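Local coordinates for XC6422 protein (Xanthomonas campestris, PDB 2FUK), which is a small serine alpha/beta-hydrolase without a lid, probably cleaving its substrates through a serine nucleophile, at residues P21-V26 / G81-S86; A116-G121 / T193-H198; L137-P142 / A156-I161. All blocks are in the same frame, centred on the assembly; numbering follows the deposited sequence.

How the contacts relate
All three contacts attach to one mixed sheet of the alpha/beta-hydrolase fold. Contact 2 carries the probable catalytic pair S119 and H195. Contact 3 joins strands 136-140 and 158-163 directly beside it, the centres about 11 Å apart; strand 136-140 adjoins strand 112-118, and I140 O lies 2.8 Å from S119 N, probably as a hydrogen bond. I140 also packs against F118 and F197 of contact 2, and along the chain contact 3 falls between the two segments of contact 2. Contact 1 belongs to the far part of the sheet, its centre about 21 Å from that of contact 2 and about 24 Å from that of contact 3, and it touches neither.

Contact 1: residues P21-V26 / G81-S86; sequences PLDVAV and GTSAGS
D23 reaches from its strand to T82 with both carboxylate oxygens, while its backbone N-H is taken up by S83. D23 CB lies 3.9 Å from S83 OG. The first torsion sets CG anti to the carbonyl carbon (chi1 -63°), which carries the carboxylate out over the loop, where it crosses the T82 side chain at about a right angle. D23 OD1 accepts the backbone N of T82 through its syn lone pair, at 2.7 Å. D23 OD2 takes a hydrogen bond from T82 OG1, 2.6 Å away, again on the syn side but with the hydroxyl 20° out of the carboxylate plane. T82 thus engages both oxygens, which helps fix the rotation of the carboxylate; N76 ND2 adds a further bond to OD1.

The S83 hydroxyl has two partners: S83 OG accepts D23 N at 2.9 Å in a nearly straight bond (167°) and donates to N76 O. L22 CD2 comes within 3.8 Å of S83 OG. Further along, A84 N binds P21 O at 3.0 Å, and S83 CA-H makes a CA-H...O contact with P21 O, CA to O 3.2 Å. P21 CD and A84 CB add an apolar touch at 3.7 Å near the surface.

Together these bonds tie the loop that follows strand 71-75 to strand 20-27, the antiparallel neighbour of 71-75, toward the end of the mixed alpha/beta-hydrolase sheet closed by strand 11-17.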
loop_
_atom_site.group_PDB
_atom_site.type_symbol
_atom_site.label_atom_id
_atom_site.label_comp_id
_atom_site.label_asym_id
_atom_site.label_seq_id
_atom_site.Cartn_x
_atom_site.Cartn_y
_atom_site.Cartn_z
ATOM N N PRO A 21 5.226 -11.040 30.715
ATOM C CA PRO A 21 5.192 -11.231 29.260
ATOM C C PRO A 21 4.561 -10.077 28.485
ATOM O O PRO A 21 3.634 -9.426 28.963
ATOM C CB PRO A 21 4.383 -12.520 29.100
ATOM C CG PRO A 21 4.632 -13.243 30.390
ATOM C CD PRO A 21 4.522 -12.141 31.395
ATOM N N LEU A 22 5.085 -9.835 27.286
ATOM C CA LEU A 22 4.573 -8.793 26.400
ATOM C C LEU A 22 4.335 -9.409 25.024
ATOM O O LEU A 22 5.209 -10.093 24.483
ATOM C CB LEU A 22 5.580 -7.637 26.268
ATOM C CG LEU A 22 5.828 -6.705 27.457
ATOM C CD1 LEU A 22 6.995 -5.757 27.148
ATOM C CD2 LEU A 22 4.567 -5.915 27.765
ATOM N N ASP A 23 3.148 -9.186 24.469
ATOM C CA ASP A 23 2.820 -9.692 23.140
ATOM C C ASP A 23 3.575 -8.842 22.137
ATOM O O ASP A 23 3.502 -7.609 22.183
ATOM C CB ASP A 23 1.329 -9.550 22.855
ATOM C CG ASP A 23 0.475 -10.354 23.799
ATOM O OD1 ASP A 23 -0.704 -9.991 23.950
ATOM O OD2 ASP A 23 0.969 -11.353 24.371
ATOM N N VAL A 24 4.289 -9.498 21.230
ATOM C CA VAL A 24 5.071 -8.799 20.226
ATOM C C VAL A 24 4.809 -9.357 18.831
ATOM O O VAL A 24 4.522 -10.541 18.670
ATOM C CB VAL A 24 6.586 -8.921 20.552
ATOM C CG1 VAL A 24 7.432 -8.324 19.437
ATOM C CG2 VAL A 24 6.881 -8.208 21.860
ATOM N N ALA A 25 4.885 -8.492 17.828
ATOM C CA ALA A 25 4.705 -8.919 16.448
ATOM C C ALA A 25 5.774 -8.216 15.626
ATOM O O ALA A 25 5.952 -7.007 15.743
ATOM C CB ALA A 25 3.317 -8.544 15.944
ATOM N N VAL A 26 6.494 -8.980 14.814
ATOM C CA VAL A 26 7.536 -8.422 13.965
ATOM C C VAL A 26 7.095 -8.600 12.522
ATOM O O VAL A 26 6.867 -9.727 12.076
ATOM C CB VAL A 26 8.883 -9.147 14.172
ATOM C CG1 VAL A 26 9.938 -8.559 13.249
ATOM C CG2 VAL A 26 9.318 -9.025 15.634
ATOM N N GLY A 81 -4.346 -7.577 25.585
ATOM C CA GLY A 81 -4.175 -8.894 24.996
ATOM C C GLY A 81 -3.681 -9.825 26.081
ATOM O O GLY A 81 -4.307 -9.922 27.142
ATOM N N THR A 82 -2.576 -10.519 25.831
ATOM C CA THR A 82 -2.019 -11.394 26.853
ATOM C C THR A 82 -0.737 -10.827 27.467
ATOM O O THR A 82 0.083 -11.561 28.025
ATOM C CB THR A 82 -1.794 -12.843 26.333
ATOM O OG1 THR A 82 -1.108 -12.833 25.074
ATOM C CG2 THR A 82 -3.147 -13.547 26.169
ATOM N N SER A 83 -0.560 -9.512 27.357
ATOM C CA SER A 83 0.590 -8.867 27.973
ATOM C C SER A 83 0.144 -8.750 29.423
ATOM O O SER A 83 -0.935 -8.227 29.702
ATOM C CB SER A 83 0.832 -7.470 27.390
ATOM O OG SER A 83 1.528 -7.546 26.154
ATOM N N ALA A 84 0.964 -9.250 30.337
ATOM C CA ALA A 84 0.627 -9.218 31.753
ATOM C C ALA A 84 0.619 -7.809 32.347
ATOM O O ALA A 84 1.108 -6.852 31.734
ATOM C CB ALA A 84 1.596 -10.093 32.522
ATOM N N GLY A 85 0.048 -7.694 33.545
ATOM C CA GLY A 85 0.014 -6.421 34.239
ATOM C C GLY A 85 -1.249 -5.596 34.122
ATOM O O GLY A 85 -2.251 -6.028 33.555
ATOM N N SER A 86 -1.190 -4.392 34.679
ATOM C CA SER A 86 -2.319 -3.472 34.637
ATOM C C SER A 86 -1.907 -2.090 34.124
ATOM O O SER A 86 -0.765 -1.655 34.296
ATOM C CB SER A 86 -2.956 -3.353 36.027
ATOM O OG SER A 86 -1.976 -3.090 37.010
#

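Contact 2: residues A116-G121 / T193-H198; sequences AGFSFG and TSHFFH
F118, H195 and F196 form an aromatic cluster, with F197 beside it. The F118 ring tip lies over one face of the H195 imidazole, F118 CZ being 3.8 Å from H195 NE2; the ring centroids are 5.0 Å apart. F196 CD1 lies at the edge of the F118 ring, 3.7 Å from F118 CE2, the two planes at 78°. From another direction F197 CE1 approaches F118 CE1 at 4.1 Å. The F118 edge is also packed on H195 O, a buried carbonyl oxygen without a hydrogen-bonding partner, F118 CZ to H195 O 3.1 Å.

Among the polar groups, H195 has CG anti to its N (chi1 -174°), which carries the imidazole to S119 OG. That oxygen lies at the imidazole edge, near the ring plane, 3.3 Å from H195 NE2. A water bridges the two groups, 3.1 Å from S119 OG and 3.0 Å from H195 NE2. On the other nitrogen, H195 ND1 is hydrogen-bonded to D166 OD2.

The backbone supplies the remaining feature: S119 stands between strand 112-118 and helix 120-132 with a positive phi of 55°, in a GxSxG sequence, as in a nucleophile elbow. Through the polar contacts at NE2 and ND1, serine hydroxyl, imidazole and carboxylate follow one another as in a Ser-His-Asp triad, with S119 the probable nucleophile, H195 the probable general base and D166, bonded to ND1, probably orienting the imidazole.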
loop_
_atom_site.group_PDB
_atom_site.type_symbol
_atom_site.label_atom_id
_atom_site.label_comp_id
_atom_site.label_asym_id
_atom_site.label_seq_id
_atom_site.Cartn_x
_atom_site.Cartn_y
_atom_site.Cartn_z
ATOM N N ALA A 116 7.391 5.223 16.773
ATOM C CA ALA A 116 6.161 5.852 16.317
ATOM C C ALA A 116 5.060 5.440 17.274
ATOM O O ALA A 116 5.165 4.423 17.958
ATOM C CB ALA A 116 5.816 5.399 14.896
ATOM N N GLY A 117 4.002 6.234 17.326
ATOM C CA GLY A 117 2.910 5.898 18.209
ATOM C C GLY A 117 1.670 6.665 17.835
ATOM O O GLY A 117 1.753 7.735 17.241
ATOM N N PHE A 118 0.524 6.101 18.184
ATOM C CA PHE A 118 -0.763 6.722 17.920
ATOM C C PHE A 118 -1.453 7.061 19.241
ATOM O O PHE A 118 -1.648 6.186 20.088
ATOM C CB PHE A 118 -1.626 5.770 17.083
ATOM C CG PHE A 118 -3.069 6.191 16.958
ATOM C CD1 PHE A 118 -3.411 7.517 16.702
ATOM C CD2 PHE A 118 -4.085 5.247 17.078
ATOM C CE1 PHE A 118 -4.744 7.897 16.568
ATOM C CE2 PHE A 118 -5.429 5.616 16.946
ATOM C CZ PHE A 118 -5.760 6.941 16.690
ATOM N N SER A 119 -1.795 8.339 19.398
ATOM C CA SER A 119 -2.487 8.869 20.577
ATOM C C SER A 119 -1.733 8.527 21.867
ATOM O O SER A 119 -0.638 9.046 22.094
ATOM C CB SER A 119 -3.929 8.339 20.610
ATOM O OG SER A 119 -4.805 9.237 21.273
ATOM N N PHE A 120 -2.304 7.679 22.719
ATOM C CA PHE A 120 -1.609 7.298 23.949
ATOM C C PHE A 120 -0.221 6.775 23.594
ATOM O O PHE A 120 0.744 7.017 24.315
ATOM C CB PHE A 120 -2.399 6.223 24.707
ATOM C CG PHE A 120 -1.654 5.618 25.874
ATOM C CD1 PHE A 120 -1.062 4.361 25.760
ATOM C CD2 PHE A 120 -1.544 6.302 27.080
ATOM C CE1 PHE A 120 -0.372 3.790 26.834
ATOM C CE2 PHE A 120 -0.858 5.739 28.160
ATOM C CZ PHE A 120 -0.270 4.481 28.034
ATOM N N GLY A 121 -0.128 6.063 22.473
ATOM C CA GLY A 121 1.150 5.520 22.048
ATOM C C GLY A 121 2.136 6.604 21.652
ATOM O O GLY A 121 3.349 6.402 21.711
ATOM N N THR A 193 -10.435 14.974 8.933
ATOM C CA THR A 193 -10.004 13.654 9.363
ATOM C C THR A 193 -10.263 13.427 10.847
ATOM O O THR A 193 -9.879 14.243 11.691
ATOM C CB THR A 193 -8.514 13.467 9.058
ATOM O OG1 THR A 193 -8.318 13.552 7.640
ATOM C CG2 THR A 193 -8.017 12.120 9.565
ATOM N N SER A 194 -10.926 12.311 11.150
ATOM C CA SER A 194 -11.259 11.958 12.525
ATOM C C SER A 194 -10.085 11.358 13.299
ATOM O O SER A 194 -9.016 11.092 12.742
ATOM C CB SER A 194 -12.442 10.986 12.548
ATOM O OG SER A 194 -12.118 9.749 11.933
ATOM N N HIS A 195 -10.308 11.127 14.586
ATOM C CA HIS A 195 -9.274 10.592 15.460
ATOM C C HIS A 195 -8.672 9.274 14.980
ATOM O O HIS A 195 -7.467 9.057 15.110
ATOM C CB HIS A 195 -9.821 10.407 16.877
ATOM C CG HIS A 195 -8.781 9.989 17.867
ATOM N ND1 HIS A 195 -7.692 10.776 18.175
ATOM C CD2 HIS A 195 -8.647 8.857 18.601
ATOM C CE1 HIS A 195 -6.932 10.147 19.054
ATOM N NE2 HIS A 195 -7.490 8.981 19.329
ATOM N N PHE A 196 -9.509 8.392 14.434
ATOM C CA PHE A 196 -9.036 7.099 13.951
ATOM C C PHE A 196 -8.854 7.081 12.435
ATOM O O PHE A 196 -8.764 6.024 11.823
ATOM C CB PHE A 196 -9.996 5.991 14.392
ATOM C CG PHE A 196 -10.101 5.851 15.886
ATOM C CD1 PHE A 196 -9.092 5.227 16.613
ATOM C CD2 PHE A 196 -11.190 6.382 16.569
ATOM C CE1 PHE A 196 -9.166 5.131 18.001
ATOM C CE2 PHE A 196 -11.273 6.293 17.959
ATOM C CZ PHE A 196 -10.261 5.668 18.675
ATOM N N PHE A 197 -8.802 8.265 11.835
ATOM C CA PHE A 197 -8.593 8.380 10.392
ATOM C C PHE A 197 -9.536 7.518 9.567
ATOM O O PHE A 197 -9.110 6.825 8.636
ATOM C CB PHE A 197 -7.142 8.026 10.052
ATOM C CG PHE A 197 -6.129 8.875 10.773
ATOM C CD1 PHE A 197 -5.835 8.647 12.114
ATOM C CD2 PHE A 197 -5.518 9.946 10.125
ATOM C CE1 PHE A 197 -4.955 9.478 12.802
ATOM C CE2 PHE A 197 -4.633 10.785 10.802
ATOM C CZ PHE A 197 -4.352 10.553 12.141
ATOM N N HIS A 198 -10.817 7.563 9.922
ATOM C CA HIS A 198 -11.854 6.804 9.230
ATOM C C HIS A 198 -11.863 7.164 7.749
ATOM O O HIS A 198 -11.992 8.337 7.384
ATOM C CB HIS A 198 -13.220 7.120 9.851
ATOM C CG HIS A 198 -14.374 6.456 9.165
ATOM N ND1 HIS A 198 -14.764 5.163 9.435
ATOM C CD2 HIS A 198 -15.234 6.920 8.228
ATOM C CE1 HIS A 198 -15.820 4.861 8.698
ATOM N NE2 HIS A 198 -16.123 5.911 7.957
HETATM O O HOH W 1 -7.052 7.200 21.718
#

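Contact 3: residues L137-P142 / A156-I161; sequences LISIAP and AQWLVI
W158 has its indole packed between two aliphatic groups, with L137 over one face and V160 of its own strand over the other. L137 CD2 makes a CH-pi contact 3.9 Å from the centroid of the W158 five-membered ring and 21° off its normal. V160 CG2 sits 3.5 Å above the opposite face of the W158 indole, likewise offset toward the rim. At the edge, W158 NE1 donates to S139 OG at 2.9 Å (165°), close to the ring plane, and L137 O lies 3.2 Å from W158 CD1. L137 and W158 are paired in register on one face of the sheet, and with matching first torsions (177° each) they lie side by side.

Beneath the indole the backbones pair as parallel strands, with L137 and W158 CA atoms 4.8 Å apart. Strands 136-140 and 158-163 are neighbours in the alpha/beta-hydrolase sheet, and the chain between their segments forms no helix; many relatives insert a lid after the strand equivalent to 136-140, and its absence here fits a lidless enzyme. Among the backbone bonds, L159 O accepts S139 N at 2.8 Å, and I161 O accepts A141 N at 2.9 Å just past the end of strand 136-140.

I138, L159 and I161 face helix 201-212, whereas L137, S139 and W158 face helix 120-132. Beyond the strand, P142 CD packs against V160 CG1 at 3.9 Å.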
loop_
_atom_site.group_PDB
_atom_site.type_symbol
_atom_site.label_atom_id
_atom_site.label_comp_id
_atom_site.label_asym_id
_atom_site.label_seq_id
_atom_site.Cartn_x
_atom_site.Cartn_y
_atom_site.Cartn_z
ATOM N N LEU A 137 11.266 9.969 15.194
ATOM C CA LEU A 137 10.091 9.812 16.049
ATOM C C LEU A 137 8.867 10.233 15.246
ATOM O O LEU A 137 8.885 11.275 14.596
ATOM C CB LEU A 137 10.188 10.695 17.292
ATOM C CG LEU A 137 8.979 10.658 18.235
ATOM C CD1 LEU A 137 8.848 9.278 18.872
ATOM C CD2 LEU A 137 9.143 11.721 19.312
ATOM N N ILE A 138 7.813 9.421 15.282
ATOM C CA ILE A 138 6.585 9.748 14.565
ATOM C C ILE A 138 5.442 9.765 15.565
ATOM O O ILE A 138 5.215 8.781 16.269
ATOM C CB ILE A 138 6.278 8.706 13.474
ATOM C CG1 ILE A 138 7.408 8.689 12.447
ATOM C CG2 ILE A 138 4.956 9.033 12.799
ATOM C CD1 ILE A 138 7.422 7.442 11.595
ATOM N N SER A 139 4.737 10.892 15.639
ATOM C CA SER A 139 3.616 11.031 16.562
ATOM C C SER A 139 2.326 11.237 15.792
ATOM O O SER A 139 2.174 12.235 15.100
ATOM C CB SER A 139 3.827 12.235 17.487
ATOM O OG SER A 139 5.079 12.165 18.139
ATOM N N ILE A 140 1.406 10.291 15.911
ATOM C CA ILE A 140 0.123 10.386 15.239
ATOM C C ILE A 140 -0.907 10.756 16.304
ATOM O O ILE A 140 -1.144 9.996 17.236
ATOM C CB ILE A 140 -0.256 9.042 14.586
ATOM C CG1 ILE A 140 0.859 8.607 13.621
ATOM C CG2 ILE A 140 -1.584 9.181 13.856
ATOM C CD1 ILE A 140 0.669 7.209 13.038
ATOM N N ALA A 141 -1.503 11.932 16.154
ATOM C CA ALA A 141 -2.491 12.436 17.094
ATOM C C ALA A 141 -1.960 12.505 18.527
ATOM O O ALA A 141 -2.553 11.929 19.448
ATOM C CB ALA A 141 -3.753 11.583 17.040
ATOM N N PRO A 142 -0.834 13.214 18.739
ATOM C CA PRO A 142 -0.296 13.309 20.101
ATOM C C PRO A 142 -1.391 13.935 20.945
ATOM O O PRO A 142 -1.886 15.006 20.621
ATOM C CB PRO A 142 0.917 14.225 19.934
ATOM C CG PRO A 142 0.538 15.084 18.751
ATOM C CD PRO A 142 -0.083 14.077 17.812
ATOM N N ALA A 156 15.854 15.206 16.438
ATOM C CA ALA A 156 15.736 16.290 15.477
ATOM C C ALA A 156 14.752 15.937 14.372
ATOM O O ALA A 156 14.012 16.789 13.896
ATOM C CB ALA A 156 17.095 16.600 14.878
ATOM N N GLN A 157 14.759 14.676 13.954
ATOM C CA GLN A 157 13.848 14.211 12.917
ATOM C C GLN A 157 12.588 13.681 13.593
ATOM O O GLN A 157 12.527 12.527 14.009
ATOM C CB GLN A 157 14.531 13.128 12.077
ATOM C CG GLN A 157 15.724 13.689 11.294
ATOM C CD GLN A 157 16.608 12.632 10.643
ATOM O OE1 GLN A 157 17.407 12.954 9.768
ATOM N NE2 GLN A 157 16.486 11.382 11.073
ATOM N N TRP A 158 11.592 14.555 13.695
ATOM C CA TRP A 158 10.323 14.251 14.341
ATOM C C TRP A 158 9.158 14.688 13.457
ATOM O O TRP A 158 9.113 15.826 12.979
ATOM C CB TRP A 158 10.291 14.963 15.698
ATOM C CG TRP A 158 9.029 14.826 16.502
ATOM C CD1 TRP A 158 8.101 13.825 16.430
ATOM C CD2 TRP A 158 8.578 15.719 17.528
ATOM N NE1 TRP A 158 7.096 14.043 17.349
ATOM C CE2 TRP A 158 7.367 15.198 18.036
ATOM C CE3 TRP A 158 9.085 16.909 18.071
ATOM C CZ2 TRP A 158 6.650 15.831 19.059
ATOM C CZ3 TRP A 158 8.373 17.538 19.088
ATOM C CH2 TRP A 158 7.167 16.997 19.570
ATOM N N LEU A 159 8.223 13.769 13.238
ATOM C CA LEU A 159 7.057 14.025 12.404
ATOM C C LEU A 159 5.761 13.888 13.194
ATOM O O LEU A 159 5.573 12.908 13.916
ATOM C CB LEU A 159 7.031 13.043 11.229
ATOM C CG LEU A 159 5.781 13.002 10.348
ATOM C CD1 LEU A 159 5.629 14.304 9.579
ATOM C CD2 LEU A 159 5.892 11.830 9.380
ATOM N N VAL A 160 4.882 14.875 13.053
ATOM C CA VAL A 160 3.587 14.865 13.724
ATOM C C VAL A 160 2.481 14.902 12.671
ATOM O O VAL A 160 2.517 15.720 11.748
ATOM C CB VAL A 160 3.412 16.087 14.659
ATOM C CG1 VAL A 160 1.977 16.132 15.189
ATOM C CG2 VAL A 160 4.389 16.003 15.818
ATOM N N ILE A 161 1.515 14.000 12.802
ATOM C CA ILE A 161 0.380 13.938 11.891
ATOM C C ILE A 161 -0.883 14.090 12.728
ATOM O O ILE A 161 -1.094 13.350 13.692
ATOM C CB ILE A 161 0.351 12.602 11.127
ATOM C CG1 ILE A 161 1.616 12.493 10.274
ATOM C CG2 ILE A 161 -0.906 12.514 10.266
ATOM C CD1 ILE A 161 1.816 11.151 9.634
#